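Local coordinates for Rbsd/fucu transport protein family protein (PDB 4A34), which binds L-fucose and, as a fucose mutarotase of the RbsD/FucU family, probably interconverts the alpha and beta anomers of the sugar, at residues I[67-70]-I[71-74]; I[105-108]-I[109-112]. One frame throughout, in Å; residues are numbered along the deposited sequence.

Contact 1: residues I[67-70]-I[71-74]; sequences VDSS and IQFM
The entry of the loop that follows helix 50-60 into strand 71-74 is held by S69 and Q72, whose side chains meet across the two intervening residues just where the strand begins. The amide nitrogen NE2 of Q72 donates to S69 OG at 2.8 Å, with an N-H...O angle of 157°. The hydroxyl lies only 4° out of the amide plane, so the carboxamide meets it end on through one N-H and not through a face. A second, weak and strongly bent bond runs from Q72 NE2 to the backbone O of S69 at 3.3 Å; the same nitrogen therefore touches both the side chain and the main chain of S69. Q72 reaches back along the chain because its side chain folds at chi2 (85°), which turns the amide toward the loop instead of letting it extend from the strand.

Strand 71-74 lies inside the mixed sheet of this RbsD/FucU fold, between strand 103-106, to which it runs parallel, and strand 133-136, which is antiparallel to it. S69 OG is also hydrogen-bonded to T102 O, just before strand 103-106, and to T104 OG1 on it, so Q72 is one of several groups gathered round a single hydroxyl. The other end of the amide is tied down through a water, which donates to Q72 OE1 at 2.9 Å and, weakly, to S70 O at 3.0 Å. Both ends of the carboxamide are thus engaged, which probably restrains its rotation and favours this placing of nitrogen and oxygen. Next to these bonds, I71 lays CG1 against the carbonyl of S70, 3.4 Å from S70 O, while its side chain also packs on L63, I103 and I133.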
ATOM      1  N   VAL I  67     -24.499  22.563 -19.781  1.00 39.96           N
ATOM      2  CA  VAL I  67     -24.005  22.073 -21.073  1.00 40.51           C
ATOM      3  C   VAL I  67     -25.192  21.586 -21.882  1.00 40.82           C
ATOM      4  O   VAL I  67     -26.271  21.356 -21.331  1.00 40.76           O
ATOM      5  CB  VAL I  67     -22.969  20.898 -20.931  1.00 40.44           C
ATOM      6  CG1 VAL I  67     -21.711  21.355 -20.203  1.00 40.19           C
ATOM      7  CG2 VAL I  67     -23.593  19.687 -20.232  1.00 40.43           C
ATOM      8  N   ASP I  68     -24.979  21.418 -23.186  1.00 41.35           N
ATOM      9  CA  ASP I  68     -26.020  20.937 -24.085  1.00 41.66           C
ATOM     10  C   ASP I  68     -26.392  19.490 -23.786  1.00 41.43           C
ATOM     11  O   ASP I  68     -27.566  19.171 -23.553  1.00 41.43           O
ATOM     12  CB  ASP I  68     -25.575  21.092 -25.543  1.00 42.14           C
ATOM     13  CG  ASP I  68     -25.965  22.440 -26.138  1.00 43.67           C
ATOM     14  OD1 ASP I  68     -26.347  23.362 -25.371  1.00 44.95           O
ATOM     15  OD2 ASP I  68     -25.892  22.572 -27.382  1.00 45.40           O
ATOM     16  N   SER I  69     -25.382  18.622 -23.787  1.00 41.16           N
ATOM     17  CA  SER I  69     -25.591  17.198 -23.568  1.00 40.77           C
ATOM     18  C   SER I  69     -25.122  16.745 -22.185  1.00 40.53           C
ATOM     19  O   SER I  69     -23.921  16.752 -21.887  1.00 40.47           O
ATOM     20  CB  SER I  69     -24.906  16.378 -24.660  1.00 40.66           C
ATOM     21  OG  SER I  69     -25.278  15.014 -24.556  1.00 40.79           O
ATOM     22  N   SER I  70     -26.080  16.348 -21.351  1.00 39.87           N
ATOM     23  CA  SER I  70     -25.770  15.799 -20.041  1.00 39.23           C
ATOM     24  C   SER I  70     -25.857  14.274 -20.058  1.00 38.51           C
ATOM     25  O   SER I  70     -25.451  13.614 -19.099  1.00 38.36           O
ATOM     26  CB  SER I  70     -26.702  16.384 -18.978  1.00 39.36           C
ATOM     27  OG  SER I  70     -27.966  15.749 -19.018  1.00 40.36           O
ATOM     28  N   ILE I  71     -26.388  13.725 -21.152  1.00 37.79           N
ATOM     29  CA  ILE I  71     -26.564  12.273 -21.319  1.00 36.96           C
ATOM     30  C   ILE I  71     -26.050  11.819 -22.693  1.00 36.82           C
ATOM     31  O   ILE I  71     -26.314  12.466 -23.708  1.00 36.82           O
ATOM     32  CB  ILE I  71     -28.052  11.864 -21.123  1.00 36.93           C
ATOM     33  CG1 ILE I  71     -28.506  12.136 -19.687  1.00 36.21           C
ATOM     34  CG2 ILE I  71     -28.284  10.403 -21.465  1.00 36.27           C
ATOM     35  CD1 ILE I  71     -29.979  12.385 -19.553  1.00 35.38           C
ATOM     36  N   GLN I  72     -25.299  10.721 -22.717  1.00 36.58           N
ATOM     37  CA  GLN I  72     -24.797  10.168 -23.972  1.00 36.50           C
ATOM     38  C   GLN I  72     -25.079   8.682 -24.069  1.00 36.62           C
ATOM     39  O   GLN I  72     -24.904   7.946 -23.099  1.00 36.85           O
ATOM     40  CB  GLN I  72     -23.290  10.393 -24.132  1.00 36.37           C
ATOM     41  CG  GLN I  72     -22.858  11.825 -24.366  1.00 36.06           C
ATOM     42  CD  GLN I  72     -22.684  12.581 -23.073  1.00 36.45           C
ATOM     43  OE1 GLN I  72     -21.870  12.209 -22.218  1.00 36.27           O
ATOM     44  NE2 GLN I  72     -23.459  13.646 -22.910  1.00 36.43           N
ATOM     45  N   PHE I  73     -25.517   8.240 -25.242  1.00 36.88           N
ATOM     46  CA  PHE I  73     -25.619   6.814 -25.508  1.00 37.37           C
ATOM     47  C   PHE I  73     -24.512   6.426 -26.477  1.00 37.79           C
ATOM     48  O   PHE I  73     -23.806   7.294 -26.985  1.00 37.90           O
ATOM     49  CB  PHE I  73     -26.998   6.424 -26.052  1.00 37.35           C
ATOM     50  CG  PHE I  73     -28.150   6.745 -25.130  1.00 36.92           C
ATOM     51  CD1 PHE I  73     -27.963   6.907 -23.762  1.00 37.34           C
ATOM     52  CD2 PHE I  73     -29.439   6.847 -25.638  1.00 36.95           C
ATOM     53  CE1 PHE I  73     -29.042   7.197 -22.919  1.00 36.99           C
ATOM     54  CE2 PHE I  73     -30.519   7.133 -24.802  1.00 36.94           C
ATOM     55  CZ  PHE I  73     -30.318   7.314 -23.443  1.00 36.35           C
ATOM     56  N   MET I  74     -24.336   5.129 -26.699  1.00 38.48           N
ATOM     57  CA  MET I  74     -23.345   4.653 -27.651  1.00 39.55           C
ATOM     58  C   MET I  74     -24.060   4.248 -28.925  1.00 40.38           C
ATOM     59  O   MET I  74     -24.856   3.309 -28.916  1.00 40.28           O
ATOM     60  CB  MET I  74     -22.565   3.465 -27.082  1.00 39.44           C
ATOM     61  CG  MET I  74     -21.607   2.809 -28.080  1.00 39.54           C
ATOM     62  SD  MET I  74     -20.817   1.306 -27.466  1.00 40.04           S
ATOM     63  CE  MET I  74     -19.593   1.995 -26.350  1.00 39.79           C
TER
HETATM   64  O   HOH W   1     -22.510  13.257 -19.628  1.00 27.81           O

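Contact 2: residues I[105-108]-I[109-112]; sequences YLRR and EDFY. With FUL (beta-L-fucopyranose), chain B.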
ATOM      1  N   TYR I 105     -25.298  11.115 -28.991  1.00 42.84           N
ATOM      2  CA  TYR I 105     -24.864   9.757 -29.311  1.00 42.51           C
ATOM      3  C   TYR I 105     -23.422   9.750 -29.797  1.00 42.38           C
ATOM      4  O   TYR I 105     -23.037  10.558 -30.641  1.00 42.49           O
ATOM      5  CB  TYR I 105     -25.799   9.128 -30.355  1.00 42.44           C
ATOM      6  CG  TYR I 105     -27.258   9.128 -29.936  1.00 42.67           C
ATOM      7  CD1 TYR I 105     -28.057  10.259 -30.117  1.00 42.76           C
ATOM      8  CD2 TYR I 105     -27.835   8.004 -29.344  1.00 42.90           C
ATOM      9  CE1 TYR I 105     -29.397  10.274 -29.723  1.00 43.72           C
ATOM     10  CE2 TYR I 105     -29.181   8.000 -28.952  1.00 43.60           C
ATOM     11  CZ  TYR I 105     -29.957   9.141 -29.142  1.00 43.93           C
ATOM     12  OH  TYR I 105     -31.287   9.157 -28.749  1.00 43.39           O
ATOM     13  N   LEU I 106     -22.623   8.843 -29.254  1.00 42.08           N
ATOM     14  CA  LEU I 106     -21.205   8.820 -29.566  1.00 41.96           C
ATOM     15  C   LEU I 106     -20.821   7.553 -30.309  1.00 42.24           C
ATOM     16  O   LEU I 106     -21.377   6.483 -30.058  1.00 42.15           O
ATOM     17  CB  LEU I 106     -20.364   8.951 -28.288  1.00 41.87           C
ATOM     18  CG  LEU I 106     -20.613  10.078 -27.277  1.00 41.25           C
ATOM     19  CD1 LEU I 106     -19.597  10.010 -26.151  1.00 41.21           C
ATOM     20  CD2 LEU I 106     -20.553  11.433 -27.922  1.00 40.84           C
ATOM     21  N   ARG I 107     -19.871   7.697 -31.231  1.00 42.69           N
ATOM     22  CA  ARG I 107     -19.221   6.569 -31.887  1.00 43.25           C
ATOM     23  C   ARG I 107     -18.543   5.695 -30.834  1.00 43.08           C
ATOM     24  O   ARG I 107     -17.860   6.218 -29.949  1.00 42.60           O
ATOM     25  CB  ARG I 107     -18.157   7.067 -32.866  1.00 43.44           C
ATOM     26  CG  ARG I 107     -18.667   7.562 -34.208  1.00 45.30           C
ATOM     27  CD  ARG I 107     -17.503   7.826 -35.189  1.00 49.25           C
ATOM     28  NE  ARG I 107     -16.394   8.589 -34.586  1.00 51.68           N
ATOM     29  CZ  ARG I 107     -15.158   8.122 -34.385  1.00 52.46           C
ATOM     30  NH1 ARG I 107     -14.837   6.883 -34.741  1.00 53.23           N
ATOM     31  NH2 ARG I 107     -14.236   8.899 -33.828  1.00 52.97           N
ATOM     32  N   ARG I 108     -18.721   4.376 -30.942  1.00 43.19           N
ATOM     33  CA  ARG I 108     -18.100   3.421 -30.014  1.00 43.48           C
ATOM     34  C   ARG I 108     -16.750   3.941 -29.513  1.00 43.42           C
ATOM     35  O   ARG I 108     -16.503   4.005 -28.302  1.00 43.41           O
ATOM     36  CB  ARG I 108     -17.931   2.041 -30.666  1.00 43.65           C
ATOM     37  CG  ARG I 108     -18.084   0.873 -29.685  1.00 44.51           C
ATOM     38  CD  ARG I 108     -18.275  -0.484 -30.381  1.00 45.55           C
ATOM     39  NE  ARG I 108     -17.118  -1.361 -30.186  1.00 46.69           N
ATOM     40  CZ  ARG I 108     -16.255  -1.707 -31.141  1.00 48.04           C
ATOM     41  NH1 ARG I 108     -16.418  -1.258 -32.385  1.00 47.99           N
ATOM     42  NH2 ARG I 108     -15.225  -2.509 -30.854  1.00 47.13           N
ATOM     43  N   GLU I 109     -15.904   4.348 -30.457  1.00 43.28           N
ATOM     44  CA  GLU I 109     -14.557   4.833 -30.162  1.00 43.10           C
ATOM     45  C   GLU I 109     -14.527   6.069 -29.250  1.00 42.20           C
ATOM     46  O   GLU I 109     -13.753   6.102 -28.294  1.00 42.33           O
ATOM     47  CB  GLU I 109     -13.776   5.073 -31.470  1.00 43.59           C
ATOM     48  CG  GLU I 109     -12.276   5.349 -31.296  1.00 45.03           C
ATOM     49  CD  GLU I 109     -11.591   4.366 -30.348  1.00 47.43           C
ATOM     50  OE1 GLU I 109     -11.633   3.135 -30.599  1.00 47.09           O
ATOM     51  OE2 GLU I 109     -11.019   4.840 -29.339  1.00 48.90           O
ATOM     52  N   ASP I 110     -15.365   7.063 -29.548  1.00 41.03           N
ATOM     53  CA  ASP I 110     -15.451   8.303 -28.759  1.00 40.05           C
ATOM     54  C   ASP I 110     -16.016   8.058 -27.364  1.00 39.48           C
ATOM     55  O   ASP I 110     -15.592   8.689 -26.391  1.00 39.48           O
ATOM     56  CB  ASP I 110     -16.331   9.349 -29.463  1.00 40.08           C
ATOM     57  CG  ASP I 110     -15.728   9.864 -30.770  1.00 39.87           C
ATOM     58  OD1 ASP I 110     -14.524   9.649 -31.033  1.00 39.50           O
ATOM     59  OD2 ASP I 110     -16.478  10.496 -31.541  1.00 39.80           O
ATOM     60  N   PHE I 111     -16.989   7.153 -27.292  1.00 38.77           N
ATOM     61  CA  PHE I 111     -17.621   6.752 -26.050  1.00 37.82           C
ATOM     62  C   PHE I 111     -16.592   6.190 -25.085  1.00 37.49           C
ATOM     63  O   PHE I 111     -16.617   6.513 -23.895  1.00 37.29           O
ATOM     64  CB  PHE I 111     -18.714   5.710 -26.314  1.00 37.83           C
ATOM     65  CG  PHE I 111     -19.681   5.554 -25.173  1.00 37.43           C
ATOM     66  CD1 PHE I 111     -19.363   4.757 -24.074  1.00 37.47           C
ATOM     67  CD2 PHE I 111     -20.899   6.225 -25.186  1.00 36.44           C
ATOM     68  CE1 PHE I 111     -20.246   4.626 -23.012  1.00 37.33           C
ATOM     69  CE2 PHE I 111     -21.788   6.105 -24.131  1.00 36.09           C
ATOM     70  CZ  PHE I 111     -21.465   5.302 -23.043  1.00 36.95           C
ATOM     71  N   TYR I 112     -15.691   5.355 -25.607  1.00 37.14           N
ATOM     72  CA  TYR I 112     -14.619   4.750 -24.814  1.00 36.81           C
ATOM     73  C   TYR I 112     -13.757   5.827 -24.172  1.00 36.43           C
ATOM     74  O   TYR I 112     -13.552   5.831 -22.956  1.00 36.38           O
ATOM     75  CB  TYR I 112     -13.744   3.826 -25.672  1.00 36.95           C
ATOM     76  CG  TYR I 112     -14.383   2.508 -26.103  1.00 38.07           C
ATOM     77  CD1 TYR I 112     -15.546   2.016 -25.489  1.00 38.47           C
ATOM     78  CD2 TYR I 112     -13.792   1.728 -27.101  1.00 38.66           C
ATOM     79  CE1 TYR I 112     -16.115   0.792 -25.883  1.00 38.59           C
ATOM     80  CE2 TYR I 112     -14.358   0.499 -27.501  1.00 39.02           C
ATOM     81  CZ  TYR I 112     -15.517   0.041 -26.890  1.00 38.77           C
ATOM     82  OH  TYR I 112     -16.068  -1.165 -27.285  1.00 38.37           O
TER
HETATM   83  C1  FUL B1144     -19.502  -2.660 -26.683  1.00 44.27           C
HETATM   84  C2  FUL B1144     -20.609  -2.982 -25.671  1.00 43.71           C
HETATM   85  O2  FUL B1144     -20.596  -2.106 -24.568  1.00 43.62           O
HETATM   86  C3  FUL B1144     -21.946  -2.838 -26.395  1.00 43.39           C
HETATM   87  O3  FUL B1144     -23.016  -3.185 -25.558  1.00 44.43           O
HETATM   88  C4  FUL B1144     -21.969  -3.720 -27.631  1.00 43.43           C
HETATM   89  O4  FUL B1144     -21.827  -5.054 -27.218  1.00 43.17           O
HETATM   90  C5  FUL B1144     -20.791  -3.347 -28.521  1.00 43.95           C
HETATM   91  C6  FUL B1144     -20.814  -4.130 -29.828  1.00 43.18           C
HETATM   92  O5  FUL B1144     -19.595  -3.559 -27.779  1.00 44.32           O
HETATM   93  O1  FUL B1144     -18.221  -2.747 -26.111  1.00 45.68           O
HETATM   94  O   HOH W   2     -19.176  10.351 -31.861  1.00 26.40           O
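The hydroxyl of Y112 is gripped by two groups: R108 NE donates to Y112 OH at 3.1 Å, and Y112 OH is hydrogen-bonded to O1 of the bound fucose at 2.9 Å. The R108 side chain runs alongside the tyrosine in the same direction, bent at chi3 (112°), with its guanidinium nearly perpendicular to the ring. The N-H...O angle of 141° and a hydroxyl tilted from the guanidinium plane make this a bent bond. Over one face of the Y112 ring sits R108 O, 3.4 Å above the plane, the carbonyl that also accepts Y112 N in the first turn of helix 108-116.

The preceding carbonyl, R107 O, receives F111 N at 2.9 Å, nearly straight. R107 also folds back at chi3 to form a salt bridge from NH2 to D110 OD1 at 2.9 Å, the guanidinium and carboxylate planes almost at right angles. The other carboxylate oxygen, OD2, takes a water's proton at 2.7 Å; that water accepts from R107 N, so D110 reaches the backbone at the helix start indirectly. On the inner side, L106 CD1 packs on F111 CD2. Together, the bond from R108 NE and the bond to the sugar fix the position of the tyrosine hydroxyl beside O1, the anomeric oxygen of the fucose.

Overall arrangement
Contacts 1 and 2 come in series along the chain, and their centres lie about 11 Å apart. Strand 71-74 of contact 1 and strand 103-106, whose end opens contact 2, are parallel neighbours in one mixed sheet, 103-106 being outermost within this chain. F73 O and L106 N make a probable hydrogen bond between them, and M74 SD packs on R108 CG. Contact 1 is buried at the start of its strand, about 13 Å from the sugar at the side chain of Q72, whereas contact 2 leaves the sheet for helix 108-116 and reaches the fucose pocket, which H22 of the second subunit helps to complete.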